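Local coordinates for protein rhodopsin (Todarodes pacificus, PDB 2Z73) that detects dim light for vision, its retinal isomerizing from 11-cis to all-trans and triggering G-protein signalling to phospholipase C, at residues Tyr111-Ile114 with Gly115-Gly119; Ser79-Thr82 with Phe83-Asn87; Ala304-Ser307 with Ala308-Pro312; Asn87-Pro90 with Leu91-Ser95. All blocks are in the same frame, centred on the assembly; numbering follows the deposited sequence.

Interaction 1: residues Tyr111-Ile114 with Gly115-Gly119; sequences YGFI and GGIFG. With RET (retinal), chain D.
Y111 O accepts the backbone N-H of G115, with 2.9 Å between Y111 O and G115 N, and three more helical i to i+4 bonds follow. The last is longer: F118 N lies 3.2 Å from I114 O and above the carbonyl plane. On this flank I114 and F118 run side by side. With CG anti to the carbonyl carbon (chi1 -71°), the F118 ring folds back along the helix, bringing its CD1 within 3.7 Å of I114 CG2, while I114 O sits at the ring edge. Shortening F118 to an alanine is likely to leave I114 CG2 and CD1 without their aromatic neighbour and to open a gap beside S79 and T82 of helix 70-87. The helix is the third of the seven-helix rhodopsin bundle, and G112, G115, G116 and G119 offer retinal a surface bare of side chains. G116 CA lies 3.5 Å from retinal C19, where a beta carbon would collide. Y111 CE2 approaches retinal C14 obliquely at 3.8 Å, its OH hydrogen-bonded to N87 O and K305 NZ. F113 and I117 cross at CZ and CD1, 4.2 Å apart, against V164 and A167 of helix 149-167.

Interaction 2: residues Ser79-Thr82 with Phe83-Asn87; sequences SDFT and FSLVN. With PLM (palmitic acid), chain E.
Regular i to i+4 backbone bonds tie residues 79-82 to 83-87, among them L85 N to F81 O at 2.9 Å, which lies in the carbonyl plane. This is the middle of the second transmembrane helix of the rhodopsin fold. One carbonyl carries a double load: D80 O accepts both S84 N and S84 OG, from opposite faces of its plane. The hydroxyl gets there because S84 OG stands beside its own backbone N (chi1 -51°), bending back to within 2.8 Å of D80 O. The polar group of the serine is thereby satisfied inside the helix, while the D80 carboxylate uses OD2 for S122 of helix 104-138. The lipid side is apolar. The F81 ring lays one face against a bound palmitic acid, with F81 CE2 3.9 Å from CA of the acid, and meets L85 CD1 obliquely. T82 and V86 lie side by side, pointing the same way, against F118 and I114 of helix 104-138, their CG2 methyls 4.1 Å apart. At the retinal end, F83 O is gripped twice, by N87 N and by N87 ND2, and the latter, 2.8 Å from F83 O, also lies 3.2 Å above the centre of the F83 ring.

Interaction 3: residues Ala304-Ser307 with Ala308-Pro312; sequences AKAS and AIHNP. With RET (retinal), chain D; TWT (docosane), chain G.
H310 turns one face of its imidazole toward the carbonyl of A306, with A306 O 3.7 Å above the ring plane and offset toward the rim. I309 CG1 covers the same face, and CE1 of the ring lies 4.5 Å from A306 CB. The first torsion of I309 (chi1 75°) sets CG1 between its backbone N and carbonyl carbon, where it can cover the imidazole. The backbone here departs from alpha-helical bonding. H310 N reaches S307 O at 3.2 Å, three residues back, from 50° out of the carbonyl plane, and S307 N likewise bonds A304 O at 2.9 Å. With a leucine here, the flat face over A306 O would probably be lost, along with the packing of the H310 imidazole on Q269. The irregular turn lies within the seventh transmembrane segment, between the retinal-bearing K305 and N311-P312. K305, extended until it bends at chi4 (-78°), joins its NZ to retinal C15 by a covalent bond of 1.3 Å, the retinylidene linkage, and NZ is also hydrogen-bonded to Y111 OH; N311 and P312 open the NPxxY motif of rhodopsin-like receptors, and P312 O lies 3.5 Å from docosane C1. S307 OG bonds Q269 NE2 on helix 246-286, A308 O takes N52 ND2 from helix 31-61, and N311 packs on L76 and D80 of helix 70-87.

Interaction 4: residues Asn87-Pro90 with Leu91-Ser95; sequences NGFP and LMTIS
G88 O is the tight centre of this contact, gripped by two backbone N-H groups of the turn that follows. M92 N, 3.0 Å from G88 O, comes in almost in line with the carbonyl bond, while T93 N, 3.1 Å from the same oxygen, makes a nearly straight bond (N-H...O 171°) although it stands above the carbonyl plane. The T93 hydroxyl adds at most a weak third approach, for G38 O of helix 31-61 competes for its proton. Two residues on, P90 O accepts I94 N at 3.0 Å. The inner side is lined by M92, whose CG lies anti to the backbone N (chi1 -169°); the chain then runs straight out, passing its SD by N87 O and touching Y111, M302 and K305. S95 OG turns back along the helix to bond L91 O at 2.8 Å, nearly in line with that C=O. The outer side is looser. F89 is exposed and touches the following turn lightly: CE2 meets I94 CD1 obliquely at 4.1 Å, and T93 CB lies at the ring edge. P90 CB lies 3.5 Å above the centre of the F89 ring, and the same CB also touches I94 CG1 at 3.7 Å. The peptide bond before P90 is cis, and that proline lacks an N-H to continue the helical ladder. Residues 87-90 thus form a proline-associated break within the second transmembrane helix, beside the retinal pocket that N87 helps to line.

Interactions 1, 2 and 3 are buried in the transmembrane bundle, whereas interaction 4 is only partly buried and farther from the chain centre. Interactions 1 and 2 are alpha-helical; interaction 3 loosens into three-residue bonding, and interaction 4 joins an irregular, cis-proline segment to the helix that follows. Interactions 2 and 4 share N87 and are successive parts of the second transmembrane helix. Retinal draws the set together: glycines of interaction 1 flank its chain, the lysine of interaction 3 holds it covalently, and N87 touches it. Interactions 2 and 3 meet through D80, F83 and S84 packing on the seventh helix. F81 lies against palmitic acid, P312 touches docosane though buried, and F89 is exposed.

Interaction 1: residues Tyr111-Ile114 with Gly115-Gly119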
loop_
_atom_site.group_PDB
_atom_site.type_symbol
_atom_site.label_atom_id
_atom_site.label_comp_id
_atom_site.label_asym_id
_atom_site.label_seq_id
_atom_site.Cartn_x
_atom_site.Cartn_y
_atom_site.Cartn_z
ATOM N N TYR A 111 -14.777 -9.926 -4.464
ATOM C CA TYR A 111 -13.829 -9.935 -3.361
ATOM C C TYR A 111 -12.409 -10.030 -3.894
ATOM O O TYR A 111 -11.592 -9.138 -3.670
ATOM C CB TYR A 111 -14.123 -11.105 -2.436
ATOM C CG TYR A 111 -13.226 -11.198 -1.227
ATOM C CD1 TYR A 111 -13.709 -10.900 0.050
ATOM C CD2 TYR A 111 -11.897 -11.622 -1.348
ATOM C CE1 TYR A 111 -12.892 -11.026 1.177
ATOM C CE2 TYR A 111 -11.076 -11.750 -0.227
ATOM C CZ TYR A 111 -11.581 -11.450 1.026
ATOM O OH TYR A 111 -10.770 -11.563 2.128
ATOM N N GLY A 112 -12.115 -11.112 -4.600
ATOM C CA GLY A 112 -10.776 -11.301 -5.133
ATOM C C GLY A 112 -10.306 -10.184 -6.044
ATOM O O GLY A 112 -9.151 -9.774 -5.973
ATOM N N PHE A 113 -11.206 -9.707 -6.900
ATOM C CA PHE A 113 -10.918 -8.634 -7.849
ATOM C C PHE A 113 -10.593 -7.304 -7.144
ATOM O O PHE A 113 -9.713 -6.552 -7.579
ATOM C CB PHE A 113 -12.119 -8.464 -8.776
ATOM C CG PHE A 113 -11.991 -7.329 -9.750
ATOM C CD1 PHE A 113 -10.871 -7.198 -10.553
ATOM C CD2 PHE A 113 -13.031 -6.412 -9.897
ATOM C CE1 PHE A 113 -10.774 -6.178 -11.491
ATOM C CE2 PHE A 113 -12.946 -5.380 -10.837
ATOM C CZ PHE A 113 -11.810 -5.266 -11.637
ATOM N N ILE A 114 -11.321 -7.022 -6.067
ATOM C CA ILE A 114 -11.123 -5.818 -5.294
ATOM C C ILE A 114 -9.812 -5.912 -4.531
ATOM O O ILE A 114 -9.085 -4.921 -4.372
ATOM C CB ILE A 114 -12.270 -5.619 -4.292
ATOM C CG1 ILE A 114 -13.528 -5.171 -5.037
ATOM C CG2 ILE A 114 -11.878 -4.605 -3.229
ATOM C CD1 ILE A 114 -13.402 -3.804 -5.683
ATOM N N GLY A 115 -9.510 -7.112 -4.056
ATOM C CA GLY A 115 -8.282 -7.320 -3.319
ATOM C C GLY A 115 -7.096 -7.069 -4.224
ATOM O O GLY A 115 -6.133 -6.393 -3.847
ATOM N N GLY A 116 -7.175 -7.593 -5.442
ATOM C CA GLY A 116 -6.077 -7.419 -6.367
ATOM C C GLY A 116 -5.953 -6.019 -6.914
ATOM O O GLY A 116 -4.854 -5.462 -6.992
ATOM N N ILE A 117 -7.093 -5.452 -7.290
ATOM C CA ILE A 117 -7.152 -4.118 -7.865
ATOM C C ILE A 117 -6.542 -3.069 -6.957
ATOM O O ILE A 117 -5.858 -2.175 -7.431
ATOM C CB ILE A 117 -8.618 -3.738 -8.202
ATOM C CG1 ILE A 117 -8.658 -2.474 -9.060
ATOM C CG2 ILE A 117 -9.397 -3.505 -6.940
ATOM C CD1 ILE A 117 -10.053 -2.121 -9.548
ATOM N N PHE A 118 -6.775 -3.176 -5.651
ATOM C CA PHE A 118 -6.214 -2.191 -4.722
ATOM C C PHE A 118 -4.848 -2.561 -4.186
ATOM O O PHE A 118 -4.158 -1.731 -3.607
ATOM C CB PHE A 118 -7.191 -1.910 -3.578
ATOM C CG PHE A 118 -8.392 -1.142 -4.019
ATOM C CD1 PHE A 118 -9.623 -1.773 -4.187
ATOM C CD2 PHE A 118 -8.269 0.196 -4.360
ATOM C CE1 PHE A 118 -10.713 -1.081 -4.696
ATOM C CE2 PHE A 118 -9.352 0.905 -4.875
ATOM C CZ PHE A 118 -10.583 0.259 -5.045
ATOM N N GLY A 119 -4.466 -3.816 -4.374
ATOM C CA GLY A 119 -3.150 -4.251 -3.951
ATOM C C GLY A 119 -2.213 -3.708 -5.015
ATOM O O GLY A 119 -1.126 -3.212 -4.716
HETATM C C1 RET D . 0.999 -10.644 -6.289
HETATM C C2 RET D . 2.422 -10.265 -5.788
HETATM C C3 RET D . 2.472 -9.297 -4.618
HETATM C C4 RET D . 1.618 -8.038 -4.851
HETATM C C5 RET D . 0.214 -8.358 -5.366
HETATM C C6 RET D . -0.091 -9.529 -6.015
HETATM C C7 RET D . -1.495 -9.844 -6.510
HETATM C C8 RET D . -2.584 -10.155 -5.680
HETATM C C9 RET D . -4.002 -10.410 -5.970
HETATM C C10 RET D . -4.726 -10.650 -4.869
HETATM C C11 RET D . -6.143 -10.881 -4.689
HETATM C C12 RET D . -6.814 -11.122 -3.521
HETATM C C13 RET D . -6.404 -11.365 -2.084
HETATM C C14 RET D . -7.359 -11.489 -1.113
HETATM C C15 RET D . -7.046 -11.743 0.298
HETATM C C16 RET D . 1.066 -10.972 -7.780
HETATM C C17 RET D . 0.650 -11.991 -5.575
HETATM C C18 RET D . -0.721 -7.222 -5.045
HETATM C C19 RET D . -4.526 -10.348 -7.390
HETATM C C20 RET D . -4.889 -11.464 -1.799
#

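Interaction 2: residues Ser79-Thr82 with Phe83-Asn87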
loop_
_atom_site.group_PDB
_atom_site.type_symbol
_atom_site.label_atom_id
_atom_site.label_comp_id
_atom_site.label_asym_id
_atom_site.label_seq_id
_atom_site.Cartn_x
_atom_site.Cartn_y
_atom_site.Cartn_z
ATOM N N SER A 79 -7.390 3.430 -1.312
ATOM C CA SER A 79 -7.040 2.098 -1.732
ATOM C C SER A 79 -7.029 1.160 -0.536
ATOM O O SER A 79 -7.702 0.129 -0.525
ATOM C CB SER A 79 -5.654 2.116 -2.380
ATOM O OG SER A 79 -5.268 0.839 -2.843
ATOM N N ASP A 80 -6.263 1.520 0.482
ATOM C CA ASP A 80 -6.156 0.699 1.681
ATOM C C ASP A 80 -7.468 0.637 2.444
ATOM O O ASP A 80 -7.793 -0.379 3.082
ATOM C CB ASP A 80 -5.030 1.226 2.558
ATOM C CG ASP A 80 -3.682 1.101 1.888
ATOM O OD1 ASP A 80 -2.706 1.727 2.362
ATOM O OD2 ASP A 80 -3.602 0.370 0.886
ATOM N N PHE A 81 -8.238 1.714 2.379
ATOM C CA PHE A 81 -9.521 1.729 3.053
ATOM C C PHE A 81 -10.417 0.626 2.475
ATOM O O PHE A 81 -10.901 -0.232 3.206
ATOM C CB PHE A 81 -10.231 3.072 2.862
ATOM C CG PHE A 81 -11.598 3.109 3.486
ATOM C CD1 PHE A 81 -11.749 3.371 4.839
ATOM C CD2 PHE A 81 -12.730 2.804 2.735
ATOM C CE1 PHE A 81 -12.998 3.325 5.430
ATOM C CE2 PHE A 81 -13.989 2.756 3.319
ATOM C CZ PHE A 81 -14.124 3.016 4.668
ATOM N N THR A 82 -10.616 0.678 1.158
ATOM C CA THR A 82 -11.458 -0.273 0.443
ATOM C C THR A 82 -10.976 -1.711 0.599
ATOM O O THR A 82 -11.779 -2.635 0.666
ATOM C CB THR A 82 -11.524 0.048 -1.082
ATOM O OG1 THR A 82 -11.643 1.458 -1.279
ATOM C CG2 THR A 82 -12.727 -0.639 -1.725
ATOM N N PHE A 83 -9.663 -1.904 0.633
ATOM C CA PHE A 83 -9.120 -3.252 0.792
ATOM C C PHE A 83 -9.587 -3.807 2.136
ATOM O O PHE A 83 -10.165 -4.887 2.224
ATOM C CB PHE A 83 -7.594 -3.213 0.786
ATOM C CG PHE A 83 -6.959 -4.563 0.676
ATOM C CD1 PHE A 83 -6.518 -5.031 -0.557
ATOM C CD2 PHE A 83 -6.819 -5.374 1.798
ATOM C CE1 PHE A 83 -5.946 -6.288 -0.678
ATOM C CE2 PHE A 83 -6.249 -6.635 1.693
ATOM C CZ PHE A 83 -5.808 -7.096 0.455
ATOM N N SER A 84 -9.321 -3.042 3.186
ATOM C CA SER A 84 -9.684 -3.436 4.531
ATOM C C SER A 84 -11.187 -3.662 4.694
ATOM O O SER A 84 -11.600 -4.599 5.388
ATOM C CB SER A 84 -9.201 -2.372 5.525
ATOM O OG SER A 84 -7.820 -2.073 5.309
ATOM N N LEU A 85 -11.995 -2.815 4.056
ATOM C CA LEU A 85 -13.448 -2.932 4.144
ATOM C C LEU A 85 -13.931 -4.248 3.528
ATOM O O LEU A 85 -14.504 -5.114 4.204
ATOM C CB LEU A 85 -14.135 -1.788 3.389
ATOM C CG LEU A 85 -15.516 -1.281 3.861
ATOM C CD1 LEU A 85 -16.293 -0.793 2.647
ATOM C CD2 LEU A 85 -16.304 -2.364 4.589
ATOM N N VAL A 86 -13.692 -4.364 2.227
ATOM C CA VAL A 86 -14.109 -5.504 1.451
ATOM C C VAL A 86 -13.467 -6.837 1.830
ATOM O O VAL A 86 -14.120 -7.871 1.789
ATOM C CB VAL A 86 -13.868 -5.247 -0.049
ATOM C CG1 VAL A 86 -14.308 -6.455 -0.870
ATOM C CG2 VAL A 86 -14.622 -4.018 -0.485
ATOM N N ASN A 87 -12.192 -6.809 2.195
ATOM C CA ASN A 87 -11.487 -8.032 2.533
ATOM C C ASN A 87 -11.627 -8.516 3.970
ATOM O O ASN A 87 -11.175 -9.607 4.299
ATOM C CB ASN A 87 -10.001 -7.881 2.191
ATOM C CG ASN A 87 -9.749 -7.872 0.695
ATOM O OD1 ASN A 87 -9.825 -8.907 0.038
ATOM N ND2 ASN A 87 -9.460 -6.699 0.149
HETATM C C1 PLM E . -15.525 16.129 1.123
HETATM O O2 PLM E . -16.387 16.455 1.929
HETATM C C2 PLM E . -14.372 15.235 1.589
HETATM C C3 PLM E . -14.301 13.887 0.859
HETATM C C4 PLM E . -14.377 12.734 1.853
HETATM C C5 PLM E . -14.029 11.423 1.206
HETATM C C6 PLM E . -14.126 10.314 2.226
HETATM C C7 PLM E . -14.312 8.980 1.538
HETATM C C8 PLM E . -14.426 7.820 2.541
HETATM C C9 PLM E . -14.164 6.464 1.883
HETATM C CA PLM E . -15.432 5.793 1.408
HETATM C CB PLM E . -15.135 4.857 0.254
HETATM C CC PLM E . -16.273 3.882 0.024
HETATM C CD PLM E . -15.965 2.957 -1.136
HETATM C CE PLM E . -16.281 1.527 -0.770
HETATM C CF PLM E . -17.364 0.925 -1.648
HETATM C CG PLM E . -17.661 -0.518 -1.257
#

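Interaction 3: residues Ala304-Ser307 with Ala308-Pro312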
loop_
_atom_site.group_PDB
_atom_site.type_symbol
_atom_site.label_atom_id
_atom_site.label_comp_id
_atom_site.label_asym_id
_atom_site.label_seq_id
_atom_site.Cartn_x
_atom_site.Cartn_y
_atom_site.Cartn_z
ATOM N N ALA A 304 -0.473 -10.605 4.418
ATOM C CA ALA A 304 -0.605 -9.736 3.244
ATOM C C ALA A 304 -1.815 -8.811 3.377
ATOM O O ALA A 304 -1.705 -7.603 3.164
ATOM C CB ALA A 304 -0.710 -10.576 1.954
ATOM N N LYS A 305 -2.963 -9.370 3.745
ATOM C CA LYS A 305 -4.172 -8.565 3.890
ATOM C C LYS A 305 -4.044 -7.412 4.898
ATOM O O LYS A 305 -4.623 -6.343 4.703
ATOM C CB LYS A 305 -5.354 -9.454 4.284
ATOM C CG LYS A 305 -5.786 -10.433 3.212
ATOM C CD LYS A 305 -7.167 -10.984 3.512
ATOM C CE LYS A 305 -7.511 -12.182 2.647
ATOM N NZ LYS A 305 -7.916 -11.858 1.283
ATOM N N ALA A 306 -3.290 -7.631 5.972
ATOM C CA ALA A 306 -3.114 -6.601 6.985
ATOM C C ALA A 306 -2.268 -5.446 6.460
ATOM O O ALA A 306 -2.310 -4.345 6.994
ATOM C CB ALA A 306 -2.480 -7.198 8.242
ATOM N N SER A 307 -1.508 -5.691 5.397
ATOM C CA SER A 307 -0.669 -4.632 4.834
ATOM C C SER A 307 -1.426 -3.328 4.690
ATOM O O SER A 307 -0.898 -2.275 4.974
ATOM C CB SER A 307 -0.111 -5.027 3.456
ATOM O OG SER A 307 0.681 -3.979 2.887
ATOM N N ALA A 308 -2.674 -3.402 4.254
ATOM C CA ALA A 308 -3.466 -2.196 4.046
ATOM C C ALA A 308 -3.835 -1.412 5.310
ATOM O O ALA A 308 -4.564 -0.424 5.227
ATOM C CB ALA A 308 -4.732 -2.535 3.254
ATOM N N ILE A 309 -3.339 -1.831 6.469
ATOM C CA ILE A 309 -3.662 -1.123 7.702
ATOM C C ILE A 309 -2.423 -0.529 8.355
ATOM O O ILE A 309 -2.471 -0.132 9.522
ATOM C CB ILE A 309 -4.257 -2.054 8.761
ATOM C CG1 ILE A 309 -3.128 -2.905 9.355
ATOM C CG2 ILE A 309 -5.373 -2.901 8.149
ATOM C CD1 ILE A 309 -3.444 -3.559 10.663
ATOM N N HIS A 310 -1.318 -0.453 7.623
ATOM C CA HIS A 310 -0.100 0.041 8.234
ATOM C C HIS A 310 0.310 1.480 7.995
ATOM O O HIS A 310 0.745 2.144 8.922
ATOM C CB HIS A 310 1.053 -0.895 7.880
ATOM C CG HIS A 310 0.955 -2.236 8.537
ATOM N ND1 HIS A 310 1.212 -3.415 7.869
ATOM C CD2 HIS A 310 0.624 -2.585 9.802
ATOM C CE1 HIS A 310 1.039 -4.432 8.694
ATOM N NE2 HIS A 310 0.683 -3.956 9.873
ATOM N N ASN A 311 0.171 1.972 6.777
ATOM C CA ASN A 311 0.578 3.334 6.483
ATOM C C ASN A 311 0.067 4.365 7.482
ATOM O O ASN A 311 0.839 5.170 7.984
ATOM C CB ASN A 311 0.148 3.724 5.064
ATOM C CG ASN A 311 0.690 2.778 4.013
ATOM O OD1 ASN A 311 1.538 1.937 4.308
ATOM N ND2 ASN A 311 0.203 2.907 2.784
ATOM N N PRO A 312 -1.243 4.364 7.776
ATOM C CA PRO A 312 -1.748 5.346 8.736
ATOM C C PRO A 312 -0.964 5.347 10.056
ATOM O O PRO A 312 -0.591 6.411 10.570
ATOM C CB PRO A 312 -3.205 4.935 8.910
ATOM C CG PRO A 312 -3.552 4.443 7.536
ATOM C CD PRO A 312 -2.351 3.575 7.212
HETATM C C1 RET D . 0.999 -10.644 -6.289
HETATM C C2 RET D . 2.422 -10.265 -5.788
HETATM C C3 RET D . 2.472 -9.297 -4.618
HETATM C C4 RET D . 1.618 -8.038 -4.851
HETATM C C5 RET D . 0.214 -8.358 -5.366
HETATM C C6 RET D . -0.091 -9.529 -6.015
HETATM C C7 RET D . -1.495 -9.844 -6.510
HETATM C C8 RET D . -2.584 -10.155 -5.680
HETATM C C9 RET D . -4.002 -10.410 -5.970
HETATM C C10 RET D . -4.726 -10.650 -4.869
HETATM C C11 RET D . -6.143 -10.881 -4.689
HETATM C C12 RET D . -6.814 -11.122 -3.521
HETATM C C13 RET D . -6.404 -11.365 -2.084
HETATM C C14 RET D . -7.359 -11.489 -1.113
HETATM C C15 RET D . -7.046 -11.743 0.298
HETATM C C16 RET D . 1.066 -10.972 -7.780
HETATM C C17 RET D . 0.650 -11.991 -5.575
HETATM C C18 RET D . -0.721 -7.222 -5.045
HETATM C C19 RET D . -4.526 -10.348 -7.390
HETATM C C20 RET D . -4.889 -11.464 -1.799
HETATM C C1 TWT G . -3.616 7.127 12.186
HETATM C C2 TWT G . -3.789 6.268 13.417
HETATM C C3 TWT G . -4.772 5.162 13.081
HETATM C C4 TWT G . -5.031 4.228 14.269
HETATM C C5 TWT G . -6.026 3.187 13.756
HETATM C C6 TWT G . -7.157 2.920 14.737
HETATM C C7 TWT G . -8.467 3.337 14.042
HETATM C C8 TWT G . -9.324 4.114 15.031
HETATM C C9 TWT G . -10.730 3.508 15.197
HETATM C C10 TWT G . -10.613 2.613 16.419
HETATM C C11 TWT G . -11.225 3.130 17.722
HETATM C C12 TWT G . -11.386 1.817 18.460
HETATM C C13 TWT G . -11.978 1.811 19.864
HETATM C C14 TWT G . -12.526 0.393 19.840
HETATM C C15 TWT G . -13.585 -0.028 20.842
HETATM C C16 TWT G . -13.695 -1.502 20.459
HETATM C C17 TWT G . -14.063 -2.459 21.534
HETATM C C18 TWT G . -14.992 -3.410 20.777
HETATM C C19 TWT G . -15.561 -4.542 21.614
HETATM C C20 TWT G . -16.442 -5.342 20.652
HETATM C C21 TWT G . -17.088 -6.524 21.354
HETATM C C22 TWT G . -17.946 -7.267 20.335
#

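Interaction 4: residues Asn87-Pro90 with Leu91-Ser95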
loop_
_atom_site.group_PDB
_atom_site.type_symbol
_atom_site.label_atom_id
_atom_site.label_comp_id
_atom_site.label_asym_id
_atom_site.label_seq_id
_atom_site.Cartn_x
_atom_site.Cartn_y
_atom_site.Cartn_z
ATOM N N ASN A 87 -12.192 -6.809 2.195
ATOM C CA ASN A 87 -11.487 -8.032 2.533
ATOM C C ASN A 87 -11.627 -8.516 3.970
ATOM O O ASN A 87 -11.175 -9.607 4.299
ATOM C CB ASN A 87 -10.001 -7.881 2.191
ATOM C CG ASN A 87 -9.749 -7.872 0.695
ATOM O OD1 ASN A 87 -9.825 -8.907 0.038
ATOM N ND2 ASN A 87 -9.460 -6.699 0.149
ATOM N N GLY A 88 -12.243 -7.716 4.830
ATOM C CA GLY A 88 -12.387 -8.125 6.214
ATOM C C GLY A 88 -13.815 -8.449 6.585
ATOM O O GLY A 88 -14.311 -9.562 6.335
ATOM N N PHE A 89 -14.477 -7.471 7.199
ATOM C CA PHE A 89 -15.871 -7.639 7.597
ATOM C C PHE A 89 -16.768 -7.030 6.526
ATOM O O PHE A 89 -16.511 -5.917 6.056
ATOM C CB PHE A 89 -16.136 -6.986 8.953
ATOM C CG PHE A 89 -17.574 -7.048 9.375
ATOM C CD1 PHE A 89 -18.463 -6.035 9.018
ATOM C CD2 PHE A 89 -18.057 -8.146 10.067
ATOM C CE1 PHE A 89 -19.817 -6.121 9.341
ATOM C CE2 PHE A 89 -19.409 -8.242 10.396
ATOM C CZ PHE A 89 -20.291 -7.222 10.027
ATOM N N PRO A 90 -17.852 -7.738 6.148
ATOM C CA PRO A 90 -18.296 -9.040 6.648
ATOM C C PRO A 90 -18.004 -10.265 5.773
ATOM O O PRO A 90 -18.179 -11.397 6.219
ATOM C CB PRO A 90 -19.793 -8.836 6.775
ATOM C CG PRO A 90 -20.082 -8.138 5.485
ATOM C CD PRO A 90 -18.951 -7.089 5.406
ATOM N N LEU A 91 -17.580 -10.056 4.532
ATOM C CA LEU A 91 -17.336 -11.180 3.635
ATOM C C LEU A 91 -16.432 -12.295 4.188
ATOM O O LEU A 91 -16.774 -13.478 4.089
ATOM C CB LEU A 91 -16.807 -10.665 2.288
ATOM C CG LEU A 91 -17.799 -9.772 1.515
ATOM C CD1 LEU A 91 -17.180 -9.229 0.240
ATOM C CD2 LEU A 91 -19.045 -10.565 1.201
ATOM N N MET A 92 -15.289 -11.950 4.774
ATOM C CA MET A 92 -14.422 -13.003 5.292
ATOM C C MET A 92 -14.762 -13.353 6.729
ATOM O O MET A 92 -15.013 -14.514 7.052
ATOM C CB MET A 92 -12.945 -12.614 5.195
ATOM C CG MET A 92 -12.012 -13.797 5.471
ATOM S SD MET A 92 -10.228 -13.464 5.400
ATOM C CE MET A 92 -9.614 -15.031 5.876
ATOM N N THR A 93 -14.774 -12.348 7.590
ATOM C CA THR A 93 -15.076 -12.558 8.992
ATOM C C THR A 93 -16.313 -13.422 9.197
ATOM O O THR A 93 -16.274 -14.379 9.968
ATOM C CB THR A 93 -15.256 -11.215 9.709
ATOM O OG1 THR A 93 -14.075 -10.431 9.516
ATOM C CG2 THR A 93 -15.498 -11.416 11.213
ATOM N N ILE A 94 -17.407 -13.094 8.512
ATOM C CA ILE A 94 -18.635 -13.869 8.657
ATOM C C ILE A 94 -18.422 -15.282 8.119
ATOM O O ILE A 94 -18.901 -16.249 8.701
ATOM C CB ILE A 94 -19.822 -13.189 7.928
ATOM C CG1 ILE A 94 -20.228 -11.925 8.684
ATOM C CG2 ILE A 94 -21.018 -14.127 7.835
ATOM C CD1 ILE A 94 -20.659 -12.175 10.104
ATOM N N SER A 95 -17.688 -15.392 7.014
ATOM C CA SER A 95 -17.409 -16.685 6.418
ATOM C C SER A 95 -16.662 -17.575 7.390
ATOM O O SER A 95 -16.968 -18.762 7.522
ATOM C CB SER A 95 -16.590 -16.525 5.142
ATOM O OG SER A 95 -17.435 -16.195 4.062
#